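Local coordinates for acetyl-CoA hydrolase/transferase family protein (Porphyromonas gingivalis, PDB 2NVV) that probably hydrolyses acetyl-CoA or moves CoA between acetate and another carboxylic acid, as a zinc-containing member of the acetyl-CoA hydrolase/transferase family, at residues D88-I93 and M372-G377; A292-G297 and K325-L330; R453-Q458 and V491-Y496. One frame throughout, in Å; residues are numbered along the deposited sequence.

Interaction 1 (D88-I93 and M372-G377); sequences DLRNLI and MMNGIG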
ATOM      1  N   ASP A  88      16.082 -20.019  14.648  1.00 10.09           N
ATOM      2  CA  ASP A  88      15.928 -19.979  16.092  1.00  8.86           C
ATOM      3  C   ASP A  88      14.945 -18.890  16.494  1.00  7.86           C
ATOM      4  O   ASP A  88      14.037 -19.133  17.295  1.00  6.94           O
ATOM      5  CB  ASP A  88      17.285 -19.747  16.767  1.00  9.32           C
ATOM      6  CG  ASP A  88      18.229 -20.919  16.579  1.00 11.49           C
ATOM      7  OD1 ASP A  88      17.856 -22.036  16.987  1.00 11.65           O
ATOM      8  OD2 ASP A  88      19.331 -20.727  16.016  1.00 13.59           O
ATOM      9  N   LEU A  89      15.122 -17.693  15.939  1.00  7.42           N
ATOM     10  CA  LEU A  89      14.221 -16.593  16.245  1.00  6.39           C
ATOM     11  C   LEU A  89      12.824 -16.901  15.712  1.00  6.39           C
ATOM     12  O   LEU A  89      11.835 -16.642  16.381  1.00  6.39           O
ATOM     13  CB  LEU A  89      14.736 -15.287  15.638  1.00  6.60           C
ATOM     14  CG  LEU A  89      13.836 -14.059  15.828  1.00  6.39           C
ATOM     15  CD1 LEU A  89      13.492 -13.882  17.307  1.00  6.39           C
ATOM     16  CD2 LEU A  89      14.544 -12.821  15.280  1.00  6.39           C
ATOM     17  N   ARG A  90      12.755 -17.468  14.509  1.00  7.42           N
ATOM     18  CA  ARG A  90      11.483 -17.819  13.887  1.00  6.39           C
ATOM     19  C   ARG A  90      10.674 -18.788  14.733  1.00  6.39           C
ATOM     20  O   ARG A  90       9.460 -18.640  14.854  1.00  6.39           O
ATOM     21  CB  ARG A  90      11.723 -18.423  12.513  1.00  6.39           C
ATOM     22  CG  ARG A  90      10.453 -18.836  11.754  1.00  6.96           C
ATOM     23  CD  ARG A  90      10.753 -18.904  10.261  1.00  7.41           C
ATOM     24  NE  ARG A  90      12.024 -19.579  10.036  1.00  7.59           N
ATOM     25  CZ  ARG A  90      12.961 -19.173   9.187  1.00  7.45           C
ATOM     26  NH1 ARG A  90      14.080 -19.870   9.069  1.00  9.39           N
ATOM     27  NH2 ARG A  90      12.795 -18.081   8.461  1.00  6.54           N
ATOM     28  N   ASN A  91      11.340 -19.778  15.318  1.00  7.23           N
ATOM     29  CA  ASN A  91      10.653 -20.749  16.170  1.00  8.39           C
ATOM     30  C   ASN A  91      10.224 -20.070  17.462  1.00  8.65           C
ATOM     31  O   ASN A  91       9.107 -20.267  17.937  1.00  7.65           O
ATOM     32  CB  ASN A  91      11.575 -21.924  16.492  1.00  8.08           C
ATOM     33  CG  ASN A  91      11.855 -22.787  15.286  1.00  7.69           C
ATOM     34  OD1 ASN A  91      12.779 -23.608  15.299  1.00  9.95           O
ATOM     35  ND2 ASN A  91      11.060 -22.613  14.232  1.00  6.44           N
ATOM     36  N   LEU A  92      11.128 -19.274  18.029  1.00  8.25           N
ATOM     37  CA  LEU A  92      10.843 -18.547  19.262  1.00  8.47           C
ATOM     38  C   LEU A  92       9.555 -17.748  19.067  1.00  8.51           C
ATOM     39  O   LEU A  92       8.705 -17.688  19.951  1.00  7.21           O
ATOM     40  CB  LEU A  92      11.998 -17.600  19.577  1.00  7.88           C
ATOM     41  CG  LEU A  92      11.954 -16.817  20.887  1.00  8.88           C
ATOM     42  CD1 LEU A  92      12.033 -17.791  22.044  1.00 10.63           C
ATOM     43  CD2 LEU A  92      13.109 -15.827  20.952  1.00  8.81           C
ATOM     44  N   ILE A  93       9.427 -17.143  17.889  1.00  8.28           N
ATOM     45  CA  ILE A  93       8.264 -16.349  17.530  1.00  7.73           C
ATOM     46  C   ILE A  93       7.016 -17.208  17.402  1.00  7.78           C
ATOM     47  O   ILE A  93       6.016 -16.960  18.077  1.00  8.06           O
ATOM     48  CB  ILE A  93       8.468 -15.629  16.184  1.00  7.28           C
ATOM     49  CG1 ILE A  93       9.619 -14.624  16.291  1.00  6.41           C
ATOM     50  CG2 ILE A  93       7.181 -14.938  15.770  1.00  6.39           C
ATOM     51  CD1 ILE A  93      10.088 -14.065  14.948  1.00  6.39           C
HETATM   52  N   MSE A 372       4.612 -17.821  10.966  1.00 13.78           N
HETATM   53  CA  MSE A 372       5.409 -16.764  10.370  1.00 15.91           C
HETATM   54  C   MSE A 372       6.580 -17.348   9.611  1.00 16.18           C
HETATM   55  O   MSE A 372       7.155 -18.373   9.983  1.00 15.45           O
HETATM   56  CB  MSE A 372       5.933 -15.786  11.431  1.00 16.37           C
HETATM   57  CG  MSE A 372       6.942 -14.750  10.902  1.00 19.43           C
HETATM   58 SE   MSE A 372       6.337 -13.631   9.399  1.00 24.88          SE
HETATM   59  CE  MSE A 372       5.111 -12.479  10.309  1.00 22.43           C
HETATM   60  N   MSE A 373       6.927 -16.660   8.541  1.00 17.96           N
HETATM   61  CA  MSE A 373       8.012 -17.042   7.673  1.00 19.15           C
HETATM   62  C   MSE A 373       9.221 -16.151   7.943  1.00 16.01           C
HETATM   63  O   MSE A 373      10.121 -16.515   8.692  1.00 15.61           O
HETATM   64  CB  MSE A 373       7.528 -16.883   6.241  1.00 26.14           C
HETATM   65  CG  MSE A 373       7.560 -18.155   5.506  1.00 36.41           C
HETATM   66 SE   MSE A 373       9.424 -18.474   5.465  1.00 52.70          SE
HETATM   67  CE  MSE A 373       9.653 -18.681   3.520  1.00 48.39           C
ATOM     68  N   ASN A 374       9.220 -14.976   7.320  1.00 13.14           N
ATOM     69  CA  ASN A 374      10.277 -13.983   7.480  1.00 10.58           C
ATOM     70  C   ASN A 374       9.643 -12.648   7.870  1.00  9.58           C
ATOM     71  O   ASN A 374       9.840 -12.142   8.971  1.00  8.24           O
ATOM     72  CB  ASN A 374      11.051 -13.816   6.171  1.00  8.82           C
ATOM     73  CG  ASN A 374      11.970 -14.983   5.875  1.00  6.39           C
ATOM     74  OD1 ASN A 374      12.524 -15.083   4.785  1.00  6.39           O
ATOM     75  ND2 ASN A 374      12.150 -15.862   6.849  1.00  6.71           N
ATOM     76  N   GLY A 375       8.867 -12.088   6.952  1.00  8.53           N
ATOM     77  CA  GLY A 375       8.207 -10.823   7.195  1.00  7.17           C
ATOM     78  C   GLY A 375       7.786 -10.257   5.859  1.00  6.39           C
ATOM     79  O   GLY A 375       8.310 -10.674   4.820  1.00  6.39           O
ATOM     80  N   ILE A 376       6.847  -9.309   5.874  1.00  6.60           N
ATOM     81  CA  ILE A 376       6.369  -8.715   4.631  1.00  7.40           C
ATOM     82  C   ILE A 376       7.530  -8.055   3.897  1.00  6.47           C
ATOM     83  O   ILE A 376       7.520  -7.942   2.670  1.00  6.44           O
ATOM     84  CB  ILE A 376       5.245  -7.677   4.881  1.00  6.39           C
ATOM     85  CG1 ILE A 376       4.626  -7.275   3.538  1.00  7.02           C
ATOM     86  CG2 ILE A 376       5.807  -6.452   5.597  1.00  6.39           C
ATOM     87  CD1 ILE A 376       3.385  -6.433   3.647  1.00  6.39           C
ATOM     88  N   GLY A 377       8.543  -7.646   4.656  1.00  6.39           N
ATOM     89  CA  GLY A 377       9.713  -7.018   4.064  1.00  6.39           C
ATOM     90  C   GLY A 377       9.392  -5.751   3.300  1.00  6.39           C
ATOM     91  O   GLY A 377       8.611  -4.918   3.757  1.00  6.39           O
TER

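Interaction 2 (A292-G297 and K325-L330); sequences ALMKKG and KDKILL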
ATOM      1  N   ALA A 292      27.293 -10.279 -11.453  1.00  6.39           N
ATOM      2  CA  ALA A 292      27.670 -11.034 -12.638  1.00  6.39           C
ATOM      3  C   ALA A 292      27.248 -10.317 -13.916  1.00  7.00           C
ATOM      4  O   ALA A 292      28.034 -10.212 -14.857  1.00  8.39           O
ATOM      5  CB  ALA A 292      27.043 -12.435 -12.585  1.00  6.39           C
ATOM      6  N   LEU A 293      26.005  -9.834 -13.945  1.00  6.39           N
ATOM      7  CA  LEU A 293      25.471  -9.112 -15.093  1.00  6.39           C
ATOM      8  C   LEU A 293      26.151  -7.764 -15.254  1.00  7.57           C
ATOM      9  O   LEU A 293      26.262  -7.232 -16.364  1.00  6.90           O
ATOM     10  CB  LEU A 293      23.966  -8.907 -14.933  1.00  6.39           C
ATOM     11  CG  LEU A 293      23.160 -10.199 -15.057  1.00  6.39           C
ATOM     12  CD1 LEU A 293      21.682  -9.925 -14.810  1.00  6.71           C
ATOM     13  CD2 LEU A 293      23.387 -10.796 -16.450  1.00  6.39           C
HETATM   14  N   MSE A 294      26.604  -7.217 -14.132  1.00  8.15           N
HETATM   15  CA  MSE A 294      27.287  -5.934 -14.106  1.00 10.09           C
HETATM   16  C   MSE A 294      28.641  -6.046 -14.814  1.00  9.01           C
HETATM   17  O   MSE A 294      29.021  -5.172 -15.600  1.00  8.80           O
HETATM   18  CB  MSE A 294      27.480  -5.502 -12.654  1.00 12.00           C
HETATM   19  CG  MSE A 294      27.710  -4.034 -12.471  1.00 16.91           C
HETATM   20 SE   MSE A 294      27.582  -3.564 -10.611  1.00 24.48          SE
HETATM   21  CE  MSE A 294      29.297  -2.680 -10.438  1.00 23.03           C
ATOM     22  N   LYS A 295      29.365  -7.131 -14.531  1.00  8.69           N
ATOM     23  CA  LYS A 295      30.675  -7.356 -15.145  1.00  8.33           C
ATOM     24  C   LYS A 295      30.558  -7.571 -16.660  1.00  7.72           C
ATOM     25  O   LYS A 295      31.523  -7.392 -17.399  1.00  6.39           O
ATOM     26  CB  LYS A 295      31.355  -8.560 -14.505  1.00  8.57           C
ATOM     27  CG  LYS A 295      31.364  -8.524 -12.994  1.00  8.46           C
ATOM     28  CD  LYS A 295      32.741  -8.838 -12.444  1.00  7.89           C
ATOM     29  CE  LYS A 295      33.227 -10.203 -12.865  1.00  6.70           C
ATOM     30  NZ  LYS A 295      34.668 -10.335 -12.543  1.00  9.10           N
ATOM     31  N   LYS A 296      29.370  -7.951 -17.117  1.00  8.32           N
ATOM     32  CA  LYS A 296      29.143  -8.162 -18.540  1.00  9.03           C
ATOM     33  C   LYS A 296      28.477  -6.938 -19.174  1.00  8.53           C
ATOM     34  O   LYS A 296      28.007  -6.990 -20.318  1.00  7.66           O
ATOM     35  CB  LYS A 296      28.266  -9.399 -18.757  1.00 10.48           C
ATOM     36  CG  LYS A 296      28.828 -10.672 -18.135  1.00 13.71           C
ATOM     37  CD  LYS A 296      28.103 -11.904 -18.639  1.00 15.13           C
ATOM     38  CE  LYS A 296      26.609 -11.857 -18.313  1.00 17.31           C
ATOM     39  NZ  LYS A 296      25.859 -12.989 -18.955  1.00 18.36           N
ATOM     40  N   GLY A 297      28.431  -5.841 -18.419  1.00  7.37           N
ATOM     41  CA  GLY A 297      27.828  -4.619 -18.922  1.00  6.46           C
ATOM     42  C   GLY A 297      26.322  -4.753 -19.090  1.00  6.85           C
ATOM     43  O   GLY A 297      25.652  -3.857 -19.616  1.00  6.39           O
ATOM     44  N   LYS A 325      33.018   0.802  -7.863  1.00 14.62           N
ATOM     45  CA  LYS A 325      32.765   1.992  -7.053  1.00 16.22           C
ATOM     46  C   LYS A 325      31.679   2.944  -7.563  1.00 15.91           C
ATOM     47  O   LYS A 325      30.811   3.373  -6.800  1.00 17.41           O
ATOM     48  CB  LYS A 325      34.068   2.768  -6.855  1.00 16.88           C
ATOM     49  CG  LYS A 325      34.059   3.670  -5.637  1.00 20.53           C
ATOM     50  CD  LYS A 325      35.472   3.847  -5.086  1.00 23.58           C
ATOM     51  CE  LYS A 325      35.437   4.607  -3.778  1.00 23.73           C
ATOM     52  NZ  LYS A 325      34.402   4.025  -2.895  1.00 22.80           N
ATOM     53  N   ASP A 326      31.730   3.259  -8.848  1.00 15.46           N
ATOM     54  CA  ASP A 326      30.769   4.164  -9.468  1.00 15.67           C
ATOM     55  C   ASP A 326      29.539   3.456 -10.049  1.00 14.28           C
ATOM     56  O   ASP A 326      28.740   4.074 -10.756  1.00 14.09           O
ATOM     57  CB  ASP A 326      31.463   4.949 -10.579  1.00 18.69           C
ATOM     58  CG  ASP A 326      32.280   4.046 -11.493  1.00 21.00           C
ATOM     59  OD1 ASP A 326      33.287   3.471 -11.016  1.00 21.05           O
ATOM     60  OD2 ASP A 326      31.914   3.898 -12.682  1.00 22.33           O
ATOM     61  N   LYS A 327      29.381   2.168  -9.757  1.00 12.26           N
ATOM     62  CA  LYS A 327      28.245   1.424 -10.289  1.00 11.00           C
ATOM     63  C   LYS A 327      27.335   0.871  -9.214  1.00 10.12           C
ATOM     64  O   LYS A 327      26.246   0.380  -9.511  1.00  9.80           O
ATOM     65  CB  LYS A 327      28.724   0.282 -11.172  1.00 10.67           C
ATOM     66  CG  LYS A 327      29.461   0.724 -12.413  1.00 11.05           C
ATOM     67  CD  LYS A 327      30.021  -0.468 -13.184  1.00 12.37           C
ATOM     68  CE  LYS A 327      30.794   0.015 -14.406  1.00 12.44           C
ATOM     69  NZ  LYS A 327      31.795   1.064 -14.039  1.00 12.78           N
ATOM     70  N   ILE A 328      27.783   0.952  -7.965  1.00  8.00           N
ATOM     71  CA  ILE A 328      26.998   0.455  -6.846  1.00  8.08           C
ATOM     72  C   ILE A 328      26.787   1.581  -5.868  1.00  7.59           C
ATOM     73  O   ILE A 328      27.710   2.324  -5.584  1.00  7.60           O
ATOM     74  CB  ILE A 328      27.722  -0.690  -6.108  1.00  7.18           C
ATOM     75  CG1 ILE A 328      27.985  -1.852  -7.067  1.00  6.39           C
ATOM     76  CG2 ILE A 328      26.881  -1.150  -4.915  1.00  6.39           C
ATOM     77  CD1 ILE A 328      28.935  -2.882  -6.506  1.00  6.39           C
ATOM     78  N   LEU A 329      25.569   1.713  -5.360  1.00  6.79           N
ATOM     79  CA  LEU A 329      25.265   2.753  -4.386  1.00  6.40           C
ATOM     80  C   LEU A 329      24.335   2.161  -3.341  1.00  6.39           C
ATOM     81  O   LEU A 329      23.282   1.628  -3.687  1.00  6.39           O
ATOM     82  CB  LEU A 329      24.591   3.946  -5.061  1.00  6.46           C
ATOM     83  CG  LEU A 329      24.451   5.220  -4.223  1.00  6.57           C
ATOM     84  CD1 LEU A 329      25.828   5.758  -3.838  1.00  6.82           C
ATOM     85  CD2 LEU A 329      23.693   6.246  -5.032  1.00  6.39           C
ATOM     86  N   LEU A 330      24.737   2.233  -2.071  1.00  6.39           N
ATOM     87  CA  LEU A 330      23.926   1.696  -0.987  1.00  6.39           C
ATOM     88  C   LEU A 330      23.246   2.823  -0.210  1.00  6.39           C
ATOM     89  O   LEU A 330      23.888   3.802   0.182  1.00  6.39           O
ATOM     90  CB  LEU A 330      24.787   0.845  -0.053  1.00  7.08           C
ATOM     91  CG  LEU A 330      25.540  -0.316  -0.707  1.00  6.39           C
ATOM     92  CD1 LEU A 330      26.237  -1.127   0.358  1.00  6.39           C
ATOM     93  CD2 LEU A 330      24.585  -1.194  -1.466  1.00  6.39           C
TER

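Interaction 3 (R453-Q458 and V491-Y496); sequences RPLLRQ and VRWEDY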
ATOM      1  N   ARG A 453      -6.129 -27.055 -11.882  1.00  6.39           N
ATOM      2  CA  ARG A 453      -6.952 -26.168 -12.679  1.00  6.39           C
ATOM      3  C   ARG A 453      -8.441 -26.535 -12.679  1.00  6.39           C
ATOM      4  O   ARG A 453      -9.291 -25.669 -12.477  1.00  6.39           O
ATOM      5  CB  ARG A 453      -6.391 -26.089 -14.109  1.00  6.39           C
ATOM      6  CG  ARG A 453      -4.872 -26.063 -14.118  1.00  6.39           C
ATOM      7  CD  ARG A 453      -4.265 -24.985 -15.011  1.00  7.14           C
ATOM      8  NE  ARG A 453      -4.223 -25.372 -16.415  1.00  6.39           N
ATOM      9  CZ  ARG A 453      -3.152 -25.263 -17.205  1.00  6.39           C
ATOM     10  NH1 ARG A 453      -2.001 -24.777 -16.745  1.00  6.39           N
ATOM     11  NH2 ARG A 453      -3.236 -25.650 -18.467  1.00  7.07           N
ATOM     12  N   PRO A 454      -8.785 -27.810 -12.894  1.00  7.07           N
ATOM     13  CA  PRO A 454     -10.214 -28.141 -12.896  1.00  7.21           C
ATOM     14  C   PRO A 454     -10.936 -27.934 -11.563  1.00  6.95           C
ATOM     15  O   PRO A 454     -12.118 -27.563 -11.516  1.00  6.39           O
ATOM     16  CB  PRO A 454     -10.232 -29.598 -13.375  1.00  6.39           C
ATOM     17  CG  PRO A 454      -8.895 -30.110 -13.003  1.00  6.39           C
ATOM     18  CD  PRO A 454      -7.972 -28.968 -13.304  1.00  6.80           C
ATOM     19  N   LEU A 455     -10.208 -28.156 -10.480  1.00  6.39           N
ATOM     20  CA  LEU A 455     -10.754 -28.007  -9.140  1.00  6.39           C
ATOM     21  C   LEU A 455     -11.032 -26.533  -8.831  1.00  6.39           C
ATOM     22  O   LEU A 455     -12.047 -26.193  -8.221  1.00  7.13           O
ATOM     23  CB  LEU A 455      -9.766 -28.591  -8.140  1.00  7.22           C
ATOM     24  CG  LEU A 455     -10.271 -29.194  -6.828  1.00  6.61           C
ATOM     25  CD1 LEU A 455     -11.537 -30.016  -7.041  1.00  8.25           C
ATOM     26  CD2 LEU A 455      -9.151 -30.056  -6.252  1.00  7.27           C
ATOM     27  N   LEU A 456     -10.135 -25.651  -9.258  1.00  6.39           N
ATOM     28  CA  LEU A 456     -10.340 -24.228  -9.024  1.00  6.39           C
ATOM     29  C   LEU A 456     -11.391 -23.676  -9.989  1.00  6.39           C
ATOM     30  O   LEU A 456     -11.999 -22.644  -9.718  1.00  6.39           O
ATOM     31  CB  LEU A 456      -9.016 -23.473  -9.157  1.00  6.39           C
ATOM     32  CG  LEU A 456      -8.042 -23.784  -8.011  1.00  6.39           C
ATOM     33  CD1 LEU A 456      -6.676 -23.194  -8.316  1.00  6.39           C
ATOM     34  CD2 LEU A 456      -8.600 -23.230  -6.682  1.00  6.39           C
ATOM     35  N   ARG A 457     -11.608 -24.366 -11.112  1.00  6.73           N
ATOM     36  CA  ARG A 457     -12.623 -23.931 -12.063  1.00  6.39           C
ATOM     37  C   ARG A 457     -13.975 -24.292 -11.462  1.00  7.07           C
ATOM     38  O   ARG A 457     -14.946 -23.559 -11.617  1.00  6.62           O
ATOM     39  CB  ARG A 457     -12.464 -24.618 -13.431  1.00  7.31           C
ATOM     40  CG  ARG A 457     -11.302 -24.137 -14.258  1.00  7.59           C
ATOM     41  CD  ARG A 457     -11.400 -24.623 -15.700  1.00  9.19           C
ATOM     42  NE  ARG A 457     -10.177 -24.343 -16.462  1.00 12.92           N
ATOM     43  CZ  ARG A 457      -9.209 -25.227 -16.698  1.00 14.81           C
ATOM     44  NH1 ARG A 457      -9.303 -26.471 -16.244  1.00 12.96           N
ATOM     45  NH2 ARG A 457      -8.134 -24.860 -17.382  1.00 13.56           N
ATOM     46  N   GLN A 458     -14.026 -25.430 -10.776  1.00  6.78           N
ATOM     47  CA  GLN A 458     -15.251 -25.884 -10.120  1.00  6.42           C
ATOM     48  C   GLN A 458     -15.600 -24.983  -8.938  1.00  7.01           C
ATOM     49  O   GLN A 458     -16.769 -24.841  -8.571  1.00  6.98           O
ATOM     50  CB  GLN A 458     -15.091 -27.317  -9.620  1.00  6.42           C
ATOM     51  CG  GLN A 458     -15.094 -28.367 -10.712  1.00  8.41           C
ATOM     52  CD  GLN A 458     -14.937 -29.774 -10.157  1.00  9.40           C
ATOM     53  OE1 GLN A 458     -13.958 -30.074  -9.476  1.00  9.07           O
ATOM     54  NE2 GLN A 458     -15.900 -30.640 -10.443  1.00 10.50           N
ATOM     55  N   VAL A 491      -9.145 -32.914  -2.660  1.00  6.75           N
ATOM     56  CA  VAL A 491     -10.302 -32.095  -2.393  1.00  7.17           C
ATOM     57  C   VAL A 491     -11.423 -32.398  -3.372  1.00  9.38           C
ATOM     58  O   VAL A 491     -11.190 -32.662  -4.550  1.00  9.76           O
ATOM     59  CB  VAL A 491      -9.952 -30.582  -2.470  1.00  6.39           C
ATOM     60  CG1 VAL A 491     -11.220 -29.745  -2.473  1.00  6.39           C
ATOM     61  CG2 VAL A 491      -9.076 -30.185  -1.293  1.00  6.39           C
ATOM     62  N   ARG A 492     -12.642 -32.367  -2.850  1.00 10.11           N
ATOM     63  CA  ARG A 492     -13.869 -32.574  -3.608  1.00 11.07           C
ATOM     64  C   ARG A 492     -14.838 -31.627  -2.907  1.00 11.96           C
ATOM     65  O   ARG A 492     -15.170 -31.814  -1.734  1.00 11.25           O
ATOM     66  CB  ARG A 492     -14.336 -34.026  -3.498  1.00 11.66           C
ATOM     67  CG  ARG A 492     -13.545 -34.985  -4.381  1.00 14.43           C
ATOM     68  CD  ARG A 492     -13.906 -36.433  -4.081  1.00 17.10           C
ATOM     69  NE  ARG A 492     -15.351 -36.659  -4.061  1.00 18.05           N
ATOM     70  CZ  ARG A 492     -15.926 -37.787  -3.642  1.00 17.92           C
ATOM     71  NH1 ARG A 492     -17.254 -37.907  -3.655  1.00 18.19           N
ATOM     72  NH2 ARG A 492     -15.172 -38.792  -3.203  1.00 18.06           N
ATOM     73  N   TRP A 493     -15.264 -30.594  -3.620  1.00 12.98           N
ATOM     74  CA  TRP A 493     -16.150 -29.592  -3.050  1.00 14.26           C
ATOM     75  C   TRP A 493     -17.398 -30.146  -2.390  1.00 15.35           C
ATOM     76  O   TRP A 493     -17.910 -29.555  -1.440  1.00 15.73           O
ATOM     77  CB  TRP A 493     -16.512 -28.567  -4.124  1.00 13.69           C
ATOM     78  CG  TRP A 493     -15.290 -27.919  -4.691  1.00 13.64           C
ATOM     79  CD1 TRP A 493     -14.830 -28.010  -5.972  1.00 13.84           C
ATOM     80  CD2 TRP A 493     -14.315 -27.147  -3.970  1.00 14.62           C
ATOM     81  NE1 TRP A 493     -13.630 -27.352  -6.097  1.00 14.48           N
ATOM     82  CE2 TRP A 493     -13.287 -26.812  -4.885  1.00 14.80           C
ATOM     83  CE3 TRP A 493     -14.209 -26.709  -2.643  1.00 14.38           C
ATOM     84  CZ2 TRP A 493     -12.166 -26.059  -4.514  1.00 14.46           C
ATOM     85  CZ3 TRP A 493     -13.098 -25.962  -2.274  1.00 13.29           C
ATOM     86  CH2 TRP A 493     -12.089 -25.644  -3.206  1.00 13.31           C
ATOM     87  N   GLU A 494     -17.877 -31.283  -2.879  1.00 16.66           N
ATOM     88  CA  GLU A 494     -19.069 -31.901  -2.319  1.00 18.87           C
ATOM     89  C   GLU A 494     -18.774 -32.432  -0.924  1.00 20.22           C
ATOM     90  O   GLU A 494     -19.688 -32.674  -0.133  1.00 21.01           O
ATOM     91  CB  GLU A 494     -19.562 -33.026  -3.236  1.00 20.55           C
ATOM     92  CG  GLU A 494     -20.233 -32.522  -4.524  1.00 22.44           C
ATOM     93  CD  GLU A 494     -19.272 -31.812  -5.495  1.00 23.46           C
ATOM     94  OE1 GLU A 494     -19.752 -30.993  -6.315  1.00 23.29           O
ATOM     95  OE2 GLU A 494     -18.046 -32.081  -5.454  1.00 22.82           O
ATOM     96  N   ASP A 495     -17.488 -32.598  -0.627  1.00 21.14           N
ATOM     97  CA  ASP A 495     -17.046 -33.086   0.676  1.00 22.77           C
ATOM     98  C   ASP A 495     -16.911 -31.933   1.659  1.00 23.72           C
ATOM     99  O   ASP A 495     -17.084 -32.117   2.867  1.00 25.30           O
ATOM    100  CB  ASP A 495     -15.694 -33.782   0.557  1.00 22.59           C
ATOM    101  CG  ASP A 495     -15.785 -35.111  -0.137  1.00 22.24           C
ATOM    102  OD1 ASP A 495     -14.710 -35.659  -0.478  1.00 22.01           O
ATOM    103  OD2 ASP A 495     -16.922 -35.607  -0.333  1.00 21.25           O
ATOM    104  N   TYR A 496     -16.587 -30.747   1.149  1.00 23.81           N
ATOM    105  CA  TYR A 496     -16.429 -29.589   2.015  1.00 25.27           C
ATOM    106  C   TYR A 496     -17.689 -28.749   2.125  1.00 28.04           C
ATOM    107  O   TYR A 496     -17.654 -27.588   2.531  1.00 27.32           O
ATOM    108  CB  TYR A 496     -15.238 -28.741   1.559  1.00 22.97           C
ATOM    109  CG  TYR A 496     -13.919 -29.357   1.966  1.00 19.68           C
ATOM    110  CD1 TYR A 496     -13.361 -30.412   1.241  1.00 17.93           C
ATOM    111  CD2 TYR A 496     -13.272 -28.942   3.128  1.00 18.32           C
ATOM    112  CE1 TYR A 496     -12.194 -31.042   1.672  1.00 16.81           C
ATOM    113  CE2 TYR A 496     -12.106 -29.565   3.568  1.00 17.65           C
ATOM    114  CZ  TYR A 496     -11.573 -30.613   2.839  1.00 17.06           C
ATOM    115  OH  TYR A 496     -10.427 -31.231   3.291  1.00 16.92           O
TER
HETATM  116  O   HOH W   1     -14.902 -31.439  -6.725  1.00  3.49           O

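Interaction 1 (D88-I93 and M372-G377)
Arg90 reaches from helix 87-94 to the carbonyls of Met372 and Met373, at the start of the loop that leads from strand 371-372 to helix 379-385. The helix is the crossover between strands 77-81 and 99-100, neighbouring parallel strands at one border of the Rossmann-like sheet of the N-terminal half, so this side chain is one of the links between that half and a loop of the C-terminal half. The CB of Arg90 points toward the loop, and CG, trans to the backbone N, continues outward to lie 3.8 Å from Met372 O. CD comes next, passing 3.6 Å from Met372 O and running alongside Met373 O. A bend at chi3 (44°) then brings the NH2 end of the guanidinium up to Met373 O. NE and CZ stay beside Met373 O without bonding it, and the bond is made by NH2, which donates to Met373 O at 3.1 Å along an almost straight N-H line (177°). The oxygen lies in the guanidinium plane, yet NH2 stands above the plane of the carbonyl. The same acceptor takes a hydrogen bond from Gln84 NE2. Asn374 is predicted to bind CoA, which makes Arg90 a probable second-shell neighbour of that site. Nearby, Ile93 and Met372 both rest on Tyr100 and meet Gln467 of the second subunit, and the Met372 side chain, a selenomethionine, is about 6 Å from a bound zinc ion. The amide of Asn374 is less surely placed, and its weak bond to Met373 O with it, because ND2 is modelled 2.8 Å from Arg90 NH2, two donors face to face.

Interaction 2 (A292-G297 and K325-L330)
Met294, a selenomethionine near the C-terminal end of helix 288-295, lays the end of its chain over Lys327 and Ile328, where the chain enters strand 328-330. The helix is the crossover between the parallel strands 279-282 and 299-304, and strand 328-330 borders the same three-stranded sheet, so the contact packs a helix of this alpha/beta unit against the sheet's far strand. Met294 gives up the most surface. Its chain runs out nearly straight through chi2 to the selenium, but the placing of the terminal methyl is doubtful, since it is modelled too close to Lys327. Lys327 presents its aliphatic part, crossing the selenomethionine at a slant, with CB 4.1 Å from Met294 SE. The charged tip bends away at chi4 (51°); NZ bonds to Phe323 O, makes a cation-pi contact with the Phe323 ring and forms a salt bridge, weak as a hydrogen bond, with Asp326 OD2. Phe324 of helix 321-324 also packs on Met294. Ile328, which rests on Ile286 as well, meets the selenomethionine roughly at a right angle, its CG1 4.0 Å from Met294 SE.

Interaction 3 (R453-Q458 and V491-Y496)
Val491 and Trp493, in the C-terminal tail beyond helix 477-484, close over Leu455 and Gln458 on one side of helix 453-459. This is helix-to-tail packing at the periphery of the chain, with an indole as its main piece. Val491 comes first: its CB lies 3.9 Å from CD2 of Leu455, while its backbone O is touched by both methyls of the leucine, CD1 and CD2. One branch of Val491, CG1, also sits over a face of the Trp493 ring toward its rim. Arg492 points away from the helix; Trp493 follows, and it buries the most surface here. Trp493 CG lies beside its own backbone N (chi1 -58°), which swings the ring toward the helix with its pyrrole side leading. NE1 donates to Leu455 O at 2.9 Å with an N-H...O angle of 150°; the acceptor lies near the ring plane, and the donor is tilted from the carbonyl plane. Leu455 CD1 lies 3.5 Å from the same NE1, and Gln458 CB approaches Trp493 CD1 obliquely at 3.7 Å. Outside this pairing, Tyr459 and Pro407 also pack on the indole. A water joins the two segments, donating to Gln458 OE1 at 3.2 Å and accepting from Trp493 N, with a weak bond to Glu494 OE2. The tail then coils into a short turn, in which Asp495 N bonds to Arg492 O at 2.7 Å. Last, Tyr496 turns to helix 477-484, where its OH is hydrogen-bonded to Glu481 OE2.

In the fold
The three contacts lie well apart, with no touch between any two; interactions 2 and 3 are the most distant, their centres 49 Å apart. Interaction 1 is the innermost, only partly buried, near the zinc and the predicted CoA site and within reach of the second subunit; it joins the two halves of the protein through a charged donor bonded to a backbone carbonyl. Interaction 2, on the opposite side of the chain's centre, is buried and local to one alpha/beta unit, apolar and without hydrogen bonds across it. Interaction 3 lies farthest out, 35 Å from the centre, yet its indole is buried; it mixes apolar packing, one hydrogen bond and a water bridge.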